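Long-range contacts in alcohol dehydrogenase (Aeropyrum pernix, PDB 1H2B), which probably catalyses the NAD+-dependent oxidation of alcohols as a zinc-containing dehydrogenase of a hyperthermophilic archaeon: residues H104-C112 against D120-P129; V329-I339 against V351-P359. One frame throughout, in Å; residues are numbered along the deposited sequence.

Contacts 1 and 2 illustrate how a zinc-containing dehydrogenase builds its catalytic half from separately closed pieces. They come in series along the chain, 104-112 against 120-129 being complete long before 329-339 meets 351-359 at the C-terminus. Their centres lie 27 Å apart, and their nearest atoms about 10 Å. Contact 1 lies between strands 100-103 and 140-143, contact 2 supplies strands 331-335 and 354-358, and all four strands belong to one mixed sheet. Between the two contacts sits the active-site zinc: contact 1 brings Phe128 to the bound octanoic acid, contact 2 brings Arg354 to the dinucleotide, while a second zinc occupies the far end of contact 1.

Contact 1: H104-C112 against D120-P129; sequences HPAVTDGTC and DMHCENLEFP. With ZN (zinc ion), chain K.
Asp109 and Cys112 both turn their first torsion into the position between backbone N and carbonyl carbon (58° at Asp109). This swings Asp109 OD1 and Cys112 SG onto one zinc ion at 2.4 Å each. Asp109 OD2 is left to take Asn125 ND2 at 2.9 Å, the Asn125 amide standing nearly perpendicular to that carboxylate, their planes 80° apart. Asp109 OD1 also accepts two amides from the same face of its plane, an Asx turn with Thr111 N and an Asx motif with Cys112 N, which with the zinc and Asn125 hold the carboxylate's rotation. Across the gap, Glu124 N donates to the zinc-bound Cys112 SG over 3.4 Å, which would probably draw some negative charge off the thiolate.

Val107 and Glu127 then form a single antiparallel hydrogen-bonded pair, both N-H bonds almost straight. On one side of this pair the methyl of Ala106 presses tightly on Leu126 CD1 at 3.4 Å, with Met121 SD nearby; the same sulfur sits at the edge of the His104 ring. Further along, the Phe128 ring, its CG placed anti to the backbone N (chi1 -160°), lies alongside Pro105: its CZ meets Pro105 CB at 3.4 Å, and Pro105 O stands over one ring face. Replacing Phe128 with an alanine would probably strip Pro105 of this cover and open a gap beside the bound octanoic acid. A water donating to Pro105 O and Pro129 O ties the ends together.

Cys115 is a further zinc ligand; its disulfide to Cys123, which has two conformers, may be an alternative state. Asp120 reaches Arg116 of a third subunit. This is the structural-zinc lobe of the medium-chain alcohol dehydrogenases, here with an aspartate among its ligands, joined through Phe128 to the substrate pocket.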
loop_
_atom_site.group_PDB
_atom_site.type_symbol
_atom_site.label_atom_id
_atom_site.label_comp_id
_atom_site.label_asym_id
_atom_site.label_seq_id
_atom_site.Cartn_x
_atom_site.Cartn_y
_atom_site.Cartn_z
ATOM N N HIS B 104 10.068 5.267 -24.901
ATOM C CA HIS B 104 9.562 6.029 -23.767
ATOM C C HIS B 104 9.823 7.518 -24.016
ATOM O O HIS B 104 10.876 7.879 -24.532
ATOM C CB HIS B 104 10.293 5.615 -22.500
ATOM C CG HIS B 104 9.678 6.179 -21.263
ATOM N ND1 HIS B 104 9.893 7.479 -20.862
ATOM C CD2 HIS B 104 8.774 5.656 -20.408
ATOM C CE1 HIS B 104 9.151 7.738 -19.790
ATOM N NE2 HIS B 104 8.467 6.636 -19.492
ATOM N N PRO B 105 8.844 8.385 -23.771
ATOM C CA PRO B 105 9.038 9.772 -24.214
ATOM C C PRO B 105 10.059 10.576 -23.441
ATOM O O PRO B 105 10.408 11.647 -23.920
ATOM C CB PRO B 105 7.626 10.390 -24.120
ATOM C CG PRO B 105 6.800 9.426 -23.329
ATOM C CD PRO B 105 7.494 8.137 -23.222
ATOM N N ALA B 106 10.508 10.132 -22.269
ATOM C CA ALA B 106 11.497 10.862 -21.465
ATOM C C ALA B 106 12.900 10.362 -21.779
ATOM O O ALA B 106 13.112 9.164 -21.965
ATOM C CB ALA B 106 11.235 10.616 -19.982
ATOM N N VAL B 107 13.840 11.282 -21.896
ATOM C CA VAL B 107 15.237 10.948 -22.022
ATOM C C VAL B 107 15.871 11.321 -20.678
ATOM O O VAL B 107 15.906 12.498 -20.303
ATOM C CB VAL B 107 15.872 11.749 -23.204
ATOM C CG1 VAL B 107 17.419 11.636 -23.125
ATOM C CG2 VAL B 107 15.365 11.222 -24.523
ATOM N N THR B 108 16.346 10.320 -19.935
ATOM C CA THR B 108 16.804 10.518 -18.550
ATOM C C THR B 108 18.234 10.007 -18.323
ATOM O O THR B 108 18.691 9.159 -19.059
ATOM C CB THR B 108 15.856 9.786 -17.552
ATOM O OG1 THR B 108 15.844 8.396 -17.866
ATOM C CG2 THR B 108 14.397 10.213 -17.758
ATOM N N ASP B 109 18.894 10.511 -17.273
ATOM C CA ASP B 109 20.294 10.139 -16.928
ATOM C C ASP B 109 20.493 8.773 -16.232
ATOM O O ASP B 109 21.541 8.118 -16.399
ATOM C CB ASP B 109 20.999 11.263 -16.125
ATOM C CG ASP B 109 20.267 11.643 -14.814
ATOM O OD1 ASP B 109 19.670 10.761 -14.149
ATOM O OD2 ASP B 109 20.261 12.814 -14.349
ATOM N N GLY B 110 19.502 8.337 -15.463
ATOM C CA GLY B 110 19.643 7.121 -14.677
ATOM C C GLY B 110 20.500 7.284 -13.421
ATOM O O GLY B 110 20.760 6.305 -12.710
ATOM N N THR B 111 20.933 8.513 -13.128
ATOM C CA THR B 111 21.873 8.730 -12.011
ATOM C C THR B 111 21.254 9.421 -10.799
ATOM O O THR B 111 21.630 9.136 -9.653
ATOM C CB THR B 111 23.139 9.499 -12.475
ATOM O OG1 THR B 111 22.751 10.650 -13.228
ATOM C CG2 THR B 111 23.955 8.656 -13.474
ATOM N N CYS B 112 20.304 10.322 -11.043
ATOM C CA CYS B 112 19.640 11.021 -9.948
ATOM C C CYS B 112 18.753 10.068 -9.119
ATOM O O CYS B 112 18.439 8.955 -9.563
ATOM C CB CYS B 112 18.818 12.190 -10.477
ATOM S SG CYS B 112 17.224 11.647 -11.154
ATOM N N ASP B 120 10.889 7.698 -14.039
ATOM C CA ASP B 120 11.507 8.409 -15.154
ATOM C C ASP B 120 11.000 9.826 -15.282
ATOM O O ASP B 120 11.779 10.711 -15.614
ATOM C CB ASP B 120 11.235 7.713 -16.479
ATOM C CG ASP B 120 11.755 6.293 -16.520
ATOM O OD1 ASP B 120 11.235 5.405 -15.763
ATOM O OD2 ASP B 120 12.679 5.989 -17.330
ATOM N N MET B 121 9.702 10.048 -15.015
ATOM C CA MET B 121 9.151 11.390 -15.193
ATOM C C MET B 121 9.608 12.385 -14.160
ATOM O O MET B 121 9.335 13.588 -14.286
ATOM C CB MET B 121 7.614 11.377 -15.306
ATOM C CG MET B 121 7.038 10.514 -16.461
ATOM S SD MET B 121 7.752 10.968 -18.057
ATOM C CE MET B 121 7.347 12.654 -18.128
ATOM N N HIS B 122 10.353 11.914 -13.154
ATOM C CA HIS B 122 10.768 12.814 -12.083
ATOM C C HIS B 122 12.277 12.939 -12.020
ATOM O O HIS B 122 12.850 13.451 -11.040
ATOM C CB HIS B 122 10.119 12.387 -10.777
ATOM C CG HIS B 122 8.636 12.543 -10.840
ATOM N ND1 HIS B 122 8.017 13.772 -10.889
ATOM C CD2 HIS B 122 7.655 11.620 -10.962
ATOM C CE1 HIS B 122 6.708 13.601 -11.027
ATOM N NE2 HIS B 122 6.468 12.301 -11.068
ATOM N N CYS B 123 12.912 12.497 -13.098
ATOM C CA CYS B 123 14.346 12.620 -13.219
ATOM C C CYS B 123 14.779 14.081 -13.322
ATOM O O CYS B 123 14.166 14.882 -14.009
ATOM C CB CYS B 123 14.829 11.777 -14.395
ATOM S SG CYS B 123 14.661 10.022 -14.011
ATOM N N GLU B 124 15.819 14.424 -12.567
ATOM C CA GLU B 124 16.315 15.800 -12.490
ATOM C C GLU B 124 16.712 16.415 -13.825
ATOM O O GLU B 124 16.480 17.601 -14.064
ATOM C CB GLU B 124 17.521 15.861 -11.538
ATOM C CG GLU B 124 17.147 15.729 -10.069
ATOM C CD GLU B 124 17.535 16.963 -9.271
ATOM O OE1 GLU B 124 18.617 17.543 -9.556
ATOM O OE2 GLU B 124 16.757 17.366 -8.367
ATOM N N ASN B 125 17.310 15.625 -14.701
ATOM C CA ASN B 125 17.848 16.205 -15.929
ATOM C C ASN B 125 17.025 15.811 -17.145
ATOM O O ASN B 125 17.560 15.600 -18.231
ATOM C CB ASN B 125 19.317 15.798 -16.120
ATOM C CG ASN B 125 20.244 16.448 -15.098
ATOM O OD1 ASN B 125 20.193 17.667 -14.863
ATOM N ND2 ASN B 125 21.098 15.631 -14.478
ATOM N N LEU B 126 15.720 15.725 -16.942
ATOM C CA LEU B 126 14.797 15.209 -17.954
ATOM C C LEU B 126 14.724 16.088 -19.205
ATOM O O LEU B 126 14.568 17.305 -19.127
ATOM C CB LEU B 126 13.388 15.130 -17.336
ATOM C CG LEU B 126 12.320 14.371 -18.111
ATOM C CD1 LEU B 126 12.893 13.453 -19.112
ATOM C CD2 LEU B 126 11.648 13.534 -17.070
ATOM N N GLU B 127 14.824 15.439 -20.361
ATOM C CA GLU B 127 14.558 16.067 -21.668
ATOM C C GLU B 127 13.452 15.233 -22.316
ATOM O O GLU B 127 13.281 14.069 -21.945
ATOM C CB GLU B 127 15.839 15.994 -22.490
ATOM C CG GLU B 127 16.952 16.819 -21.845
ATOM C CD GLU B 127 18.112 17.133 -22.773
ATOM O OE1 GLU B 127 19.144 16.425 -22.694
ATOM O OE2 GLU B 127 17.996 18.091 -23.569
ATOM N N PHE B 128 12.666 15.836 -23.199
ATOM C CA PHE B 128 11.452 15.171 -23.655
ATOM C C PHE B 128 11.305 15.489 -25.128
ATOM O O PHE B 128 10.765 16.569 -25.495
ATOM C CB PHE B 128 10.274 15.696 -22.798
ATOM C CG PHE B 128 9.030 14.821 -22.775
ATOM C CD1 PHE B 128 8.588 14.258 -21.578
ATOM C CD2 PHE B 128 8.231 14.686 -23.895
ATOM C CE1 PHE B 128 7.421 13.486 -21.539
ATOM C CE2 PHE B 128 7.048 13.934 -23.867
ATOM C CZ PHE B 128 6.647 13.323 -22.674
ATOM N N PRO B 129 11.794 14.606 -26.017
ATOM C CA PRO B 129 11.628 14.811 -27.460
ATOM C C PRO B 129 10.174 15.158 -27.859
ATOM O O PRO B 129 9.193 14.525 -27.457
ATOM C CB PRO B 129 12.057 13.485 -28.052
ATOM C CG PRO B 129 13.192 13.045 -27.075
ATOM C CD PRO B 129 12.586 13.393 -25.726
HETATM ZN ZN ZN K . 17.446 11.020 -13.417
HETATM O O HOH W 1 9.379 11.950 -26.507
HETATM O O HOH W 2 13.380 7.173 -19.712
#

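Contact 2: V329-I339 against V351-P359; sequences VEVDIHKLDEI and VLGRAVLIP. With NAJ (nicotinamide-adenine-dinucleotide (acidic form)), chain I.
Val351 opens the segment with CG1 near Asp332 OD2, a carboxylate oxygen that also forms a salt bridge with Arg345. Leu352 O and Glu330 OE2 can both accept from one water, and Glu330 CG rests against that carbonyl. At Gly353 the chain passes so close to Glu330 O that a side chain would clash.

Arg354 begins the strand, its N donating to Glu330 O at 2.8 Å and its O accepting from Asp332 N. Its side chain leaves the pairing, bent at chi2 and chi3, until NH1 meets O1N of the dinucleotide edge-on at 2.7 Å; Glu80 holds NE. Ala355 lies opposite Asp332 in the parallel register, its CA also touching Asp332 O. Val356 N donates to Asp332 O from above the carbonyl plane and Val356 O accepts from His334 N, with CG2 set against Val331 CG1.

On the face carrying Asp332 and His334, Leu357 CD1 packs on Ile339 CD1 at 3.7 Å and CD2 on His334 CB. With CG1 between backbone N and carbonyl carbon (chi1 62°), Ile358 sends CD1 to Ile333 CG2, while its N and O bond His334 O and Leu336 N. Pro359 ends the chain, and its terminal carboxylate takes Lys335 NZ in a salt bridge, O at 2.8 Å and OXT through a weak bond.

Strands 331-335 and 354-358, parallel and linked through helix 339-347, make a beta-alpha-beta crossover whose second strand starts at the NAD-binding site.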
loop_
_atom_site.group_PDB
_atom_site.type_symbol
_atom_site.label_atom_id
_atom_site.label_comp_id
_atom_site.label_asym_id
_atom_site.label_seq_id
_atom_site.Cartn_x
_atom_site.Cartn_y
_atom_site.Cartn_z
ATOM N N VAL B 329 -5.048 -0.254 -29.942
ATOM C CA VAL B 329 -5.344 1.149 -30.164
ATOM C C VAL B 329 -6.110 1.282 -31.462
ATOM O O VAL B 329 -5.789 0.626 -32.447
ATOM C CB VAL B 329 -4.052 2.024 -30.201
ATOM C CG1 VAL B 329 -4.389 3.496 -30.160
ATOM C CG2 VAL B 329 -3.155 1.702 -28.980
ATOM N N GLU B 330 -7.150 2.097 -31.423
ATOM C CA GLU B 330 -7.882 2.535 -32.596
ATOM C C GLU B 330 -7.082 3.645 -33.288
ATOM O O GLU B 330 -6.922 4.749 -32.748
ATOM C CB GLU B 330 -9.288 2.991 -32.157
ATOM C CG GLU B 330 -10.146 3.527 -33.293
ATOM C CD GLU B 330 -10.586 2.450 -34.269
ATOM O OE1 GLU B 330 -10.888 1.308 -33.821
ATOM O OE2 GLU B 330 -10.609 2.754 -35.486
ATOM N N VAL B 331 -6.544 3.327 -34.471
ATOM C CA VAL B 331 -5.645 4.259 -35.137
ATOM C C VAL B 331 -6.188 4.785 -36.457
ATOM O O VAL B 331 -6.818 4.065 -37.221
ATOM C CB VAL B 331 -4.183 3.695 -35.290
ATOM C CG1 VAL B 331 -3.587 3.370 -33.911
ATOM C CG2 VAL B 331 -4.161 2.459 -36.155
ATOM N N ASP B 332 -5.907 6.052 -36.687
ATOM C CA ASP B 332 -6.215 6.784 -37.896
ATOM C C ASP B 332 -4.861 7.186 -38.547
ATOM O O ASP B 332 -4.204 8.140 -38.130
ATOM C CB ASP B 332 -7.069 7.976 -37.467
ATOM C CG ASP B 332 -7.472 8.863 -38.608
ATOM O OD1 ASP B 332 -7.653 8.344 -39.722
ATOM O OD2 ASP B 332 -7.579 10.103 -38.477
ATOM N N ILE B 333 -4.462 6.455 -39.597
ATOM C CA ILE B 333 -3.123 6.611 -40.172
ATOM C C ILE B 333 -3.111 7.645 -41.272
ATOM O O ILE B 333 -3.962 7.597 -42.185
ATOM C CB ILE B 333 -2.610 5.275 -40.730
ATOM C CG1 ILE B 333 -2.528 4.232 -39.611
ATOM C CG2 ILE B 333 -1.235 5.456 -41.376
ATOM C CD1 ILE B 333 -2.330 2.831 -40.075
ATOM N N HIS B 334 -2.169 8.565 -41.168
ATOM C CA HIS B 334 -1.963 9.630 -42.140
ATOM C C HIS B 334 -0.491 9.825 -42.436
ATOM O O HIS B 334 0.380 9.315 -41.723
ATOM C CB HIS B 334 -2.589 10.915 -41.635
ATOM C CG HIS B 334 -4.071 10.809 -41.494
ATOM N ND1 HIS B 334 -4.925 10.946 -42.572
ATOM C CD2 HIS B 334 -4.844 10.497 -40.430
ATOM C CE1 HIS B 334 -6.169 10.757 -42.165
ATOM N NE2 HIS B 334 -6.146 10.484 -40.872
ATOM N N LYS B 335 -0.190 10.521 -43.532
ATOM C CA LYS B 335 1.198 10.823 -43.825
ATOM C C LYS B 335 1.709 11.987 -42.993
ATOM O O LYS B 335 0.936 12.867 -42.595
ATOM C CB LYS B 335 1.384 11.160 -45.329
ATOM C CG LYS B 335 1.043 10.011 -46.279
ATOM C CD LYS B 335 1.906 8.773 -46.073
ATOM C CE LYS B 335 2.851 8.497 -47.252
ATOM N NZ LYS B 335 3.604 7.195 -47.097
ATOM N N LEU B 336 3.022 12.004 -42.740
ATOM C CA LEU B 336 3.642 13.113 -42.014
ATOM C C LEU B 336 3.184 14.473 -42.540
ATOM O O LEU B 336 2.888 15.388 -41.769
ATOM C CB LEU B 336 5.189 13.001 -42.013
ATOM C CG LEU B 336 5.959 14.160 -41.369
ATOM C CD1 LEU B 336 5.609 14.335 -39.879
ATOM C CD2 LEU B 336 7.475 14.005 -41.512
ATOM N N ASP B 337 3.112 14.626 -43.858
ATOM C CA ASP B 337 2.835 15.972 -44.339
ATOM C C ASP B 337 1.363 16.382 -44.219
ATOM O O ASP B 337 1.015 17.534 -44.514
ATOM C CB ASP B 337 3.397 16.215 -45.752
ATOM C CG ASP B 337 2.840 15.280 -46.774
ATOM O OD1 ASP B 337 1.683 14.832 -46.635
ATOM O OD2 ASP B 337 3.499 14.943 -47.789
ATOM N N GLU B 338 0.521 15.467 -43.712
ATOM C CA GLU B 338 -0.853 15.815 -43.336
ATOM C C GLU B 338 -0.974 16.346 -41.910
ATOM O O GLU B 338 -2.077 16.569 -41.433
ATOM C CB GLU B 338 -1.800 14.611 -43.490
ATOM C CG GLU B 338 -1.925 14.017 -44.891
ATOM C CD GLU B 338 -2.746 12.757 -44.867
ATOM O OE1 GLU B 338 -3.967 12.831 -44.554
ATOM O OE2 GLU B 338 -2.181 11.676 -45.134
ATOM N N ILE B 339 0.136 16.546 -41.217
ATOM C CA ILE B 339 0.083 16.951 -39.815
ATOM C C ILE B 339 -0.877 18.083 -39.459
ATOM O O ILE B 339 -1.634 17.969 -38.504
ATOM C CB ILE B 339 1.493 17.189 -39.240
ATOM C CG1 ILE B 339 1.413 17.391 -37.724
ATOM C CG2 ILE B 339 2.197 18.356 -39.939
ATOM C CD1 ILE B 339 2.712 17.014 -37.043
ATOM N N VAL B 351 -11.210 12.979 -34.712
ATOM C CA VAL B 351 -10.334 11.817 -34.801
ATOM C C VAL B 351 -10.913 10.733 -33.903
ATOM O O VAL B 351 -11.038 10.912 -32.680
ATOM C CB VAL B 351 -8.882 12.163 -34.372
ATOM C CG1 VAL B 351 -7.989 10.931 -34.444
ATOM C CG2 VAL B 351 -8.315 13.304 -35.268
ATOM N N LEU B 352 -11.286 9.622 -34.513
ATOM C CA LEU B 352 -11.716 8.464 -33.754
ATOM C C LEU B 352 -10.474 7.690 -33.266
ATOM O O LEU B 352 -9.730 7.070 -34.059
ATOM C CB LEU B 352 -12.640 7.545 -34.581
ATOM C CG LEU B 352 -13.289 6.413 -33.762
ATOM C CD1 LEU B 352 -14.451 6.933 -32.960
ATOM C CD2 LEU B 352 -13.807 5.326 -34.699
ATOM N N GLY B 353 -10.266 7.712 -31.949
ATOM C CA GLY B 353 -9.065 7.093 -31.375
ATOM C C GLY B 353 -7.859 8.016 -31.504
ATOM O O GLY B 353 -7.913 9.157 -31.092
ATOM N N ARG B 354 -6.804 7.521 -32.140
ATOM C CA ARG B 354 -5.524 8.207 -32.218
ATOM C C ARG B 354 -5.042 8.280 -33.642
ATOM O O ARG B 354 -4.945 7.264 -34.302
ATOM C CB ARG B 354 -4.520 7.394 -31.394
ATOM C CG ARG B 354 -3.199 8.066 -31.133
ATOM C CD ARG B 354 -3.338 9.418 -30.525
ATOM N NE ARG B 354 -2.386 9.708 -29.477
ATOM C CZ ARG B 354 -2.634 10.596 -28.522
ATOM N NH1 ARG B 354 -3.811 11.233 -28.472
ATOM N NH2 ARG B 354 -1.705 10.838 -27.613
ATOM N N ALA B 355 -4.666 9.484 -34.056
ATOM C CA ALA B 355 -4.039 9.663 -35.356
ATOM C C ALA B 355 -2.558 9.337 -35.228
ATOM O O ALA B 355 -1.903 9.741 -34.254
ATOM C CB ALA B 355 -4.252 11.062 -35.836
ATOM N N VAL B 356 -2.016 8.616 -36.215
ATOM C CA VAL B 356 -0.577 8.249 -36.205
ATOM C C VAL B 356 -0.045 8.617 -37.600
ATOM O O VAL B 356 -0.709 8.293 -38.605
ATOM C CB VAL B 356 -0.409 6.768 -35.959
ATOM C CG1 VAL B 356 1.040 6.353 -36.038
ATOM C CG2 VAL B 356 -0.934 6.396 -34.561
ATOM N N LEU B 357 1.082 9.321 -37.636
ATOM C CA LEU B 357 1.742 9.764 -38.897
ATOM C C LEU B 357 2.846 8.818 -39.286
ATOM O O LEU B 357 3.597 8.351 -38.443
ATOM C CB LEU B 357 2.293 11.191 -38.804
ATOM C CG LEU B 357 1.270 12.184 -38.250
ATOM C CD1 LEU B 357 1.923 13.560 -38.229
ATOM C CD2 LEU B 357 -0.089 12.185 -39.002
ATOM N N ILE B 358 2.928 8.534 -40.588
ATOM C CA ILE B 358 3.941 7.634 -41.107
ATOM C C ILE B 358 4.714 8.334 -42.198
ATOM O O ILE B 358 4.208 9.276 -42.816
ATOM C CB ILE B 358 3.293 6.305 -41.635
ATOM C CG1 ILE B 358 2.312 6.565 -42.797
ATOM C CG2 ILE B 358 2.620 5.510 -40.498
ATOM C CD1 ILE B 358 1.764 5.251 -43.458
ATOM N N PRO B 359 5.945 7.894 -42.439
ATOM C CA PRO B 359 6.698 8.383 -43.604
ATOM C C PRO B 359 6.014 7.957 -44.917
ATOM O O PRO B 359 5.340 6.903 -44.971
ATOM C CB PRO B 359 8.047 7.695 -43.450
ATOM C CG PRO B 359 7.765 6.449 -42.636
ATOM C CD PRO B 359 6.743 6.949 -41.619
ATOM O OXT PRO B 359 6.111 8.702 -45.916
HETATM P PA NAJ I . -8.289 13.764 -27.524
HETATM O O1A NAJ I . -8.557 15.070 -28.219
HETATM O O2A NAJ I . -7.974 12.514 -28.362
HETATM O O5B NAJ I . -9.537 13.278 -26.655
HETATM C C5B NAJ I . -10.343 14.187 -25.892
HETATM C C4B NAJ I . -11.692 13.495 -25.796
HETATM O O4B NAJ I . -12.486 14.258 -24.866
HETATM C C3B NAJ I . -12.432 13.395 -27.129
HETATM O O3B NAJ I . -12.930 12.068 -27.367
HETATM C C2B NAJ I . -13.528 14.422 -26.877
HETATM O O2B NAJ I . -14.710 14.220 -27.667
HETATM C C1B NAJ I . -13.812 14.299 -25.375
HETATM N N9A NAJ I . -14.481 15.453 -24.774
HETATM C C8A NAJ I . -14.397 16.817 -25.087
HETATM N N7A NAJ I . -15.180 17.523 -24.225
HETATM C C5A NAJ I . -15.767 16.629 -23.377
HETATM C C6A NAJ I . -16.640 16.759 -22.325
HETATM N N6A NAJ I . -17.152 17.936 -21.943
HETATM N N1A NAJ I . -16.988 15.635 -21.622
HETATM C C2A NAJ I . -16.548 14.373 -21.980
HETATM N N3A NAJ I . -15.709 14.255 -23.033
HETATM C C4A NAJ I . -15.332 15.366 -23.720
HETATM O O3 NAJ I . -7.131 14.058 -26.476
HETATM P PN NAJ I . -5.950 13.088 -25.958
HETATM O O1N NAJ I . -4.798 13.176 -26.849
HETATM O O2N NAJ I . -6.516 11.768 -25.617
HETATM O O5D NAJ I . -5.509 13.903 -24.647
HETATM C C5D NAJ I . -6.434 13.973 -23.563
HETATM C C4D NAJ I . -5.949 15.005 -22.558
HETATM O O4D NAJ I . -4.816 14.448 -21.868
HETATM C C3D NAJ I . -5.433 16.297 -23.191
HETATM O O3D NAJ I . -5.618 17.363 -22.241
HETATM C C2D NAJ I . -3.931 16.023 -23.354
HETATM O O2D NAJ I . -3.122 17.160 -23.467
HETATM C C1D NAJ I . -3.698 15.290 -22.021
HETATM N N1N NAJ I . -2.476 14.501 -21.864
HETATM C C2N NAJ I . -2.028 14.339 -20.586
HETATM C C3N NAJ I . -0.915 13.552 -20.343
HETATM C C7N NAJ I . -0.396 13.432 -18.948
HETATM O O7N NAJ I . 0.738 12.721 -18.826
HETATM N N7N NAJ I . -0.998 13.901 -17.851
HETATM C C4N NAJ I . -0.220 12.869 -21.394
HETATM C C5N NAJ I . -0.848 12.939 -22.670
HETATM C C6N NAJ I . -1.930 13.768 -22.896
HETATM O O HOH W 3 -9.811 5.488 -36.206
#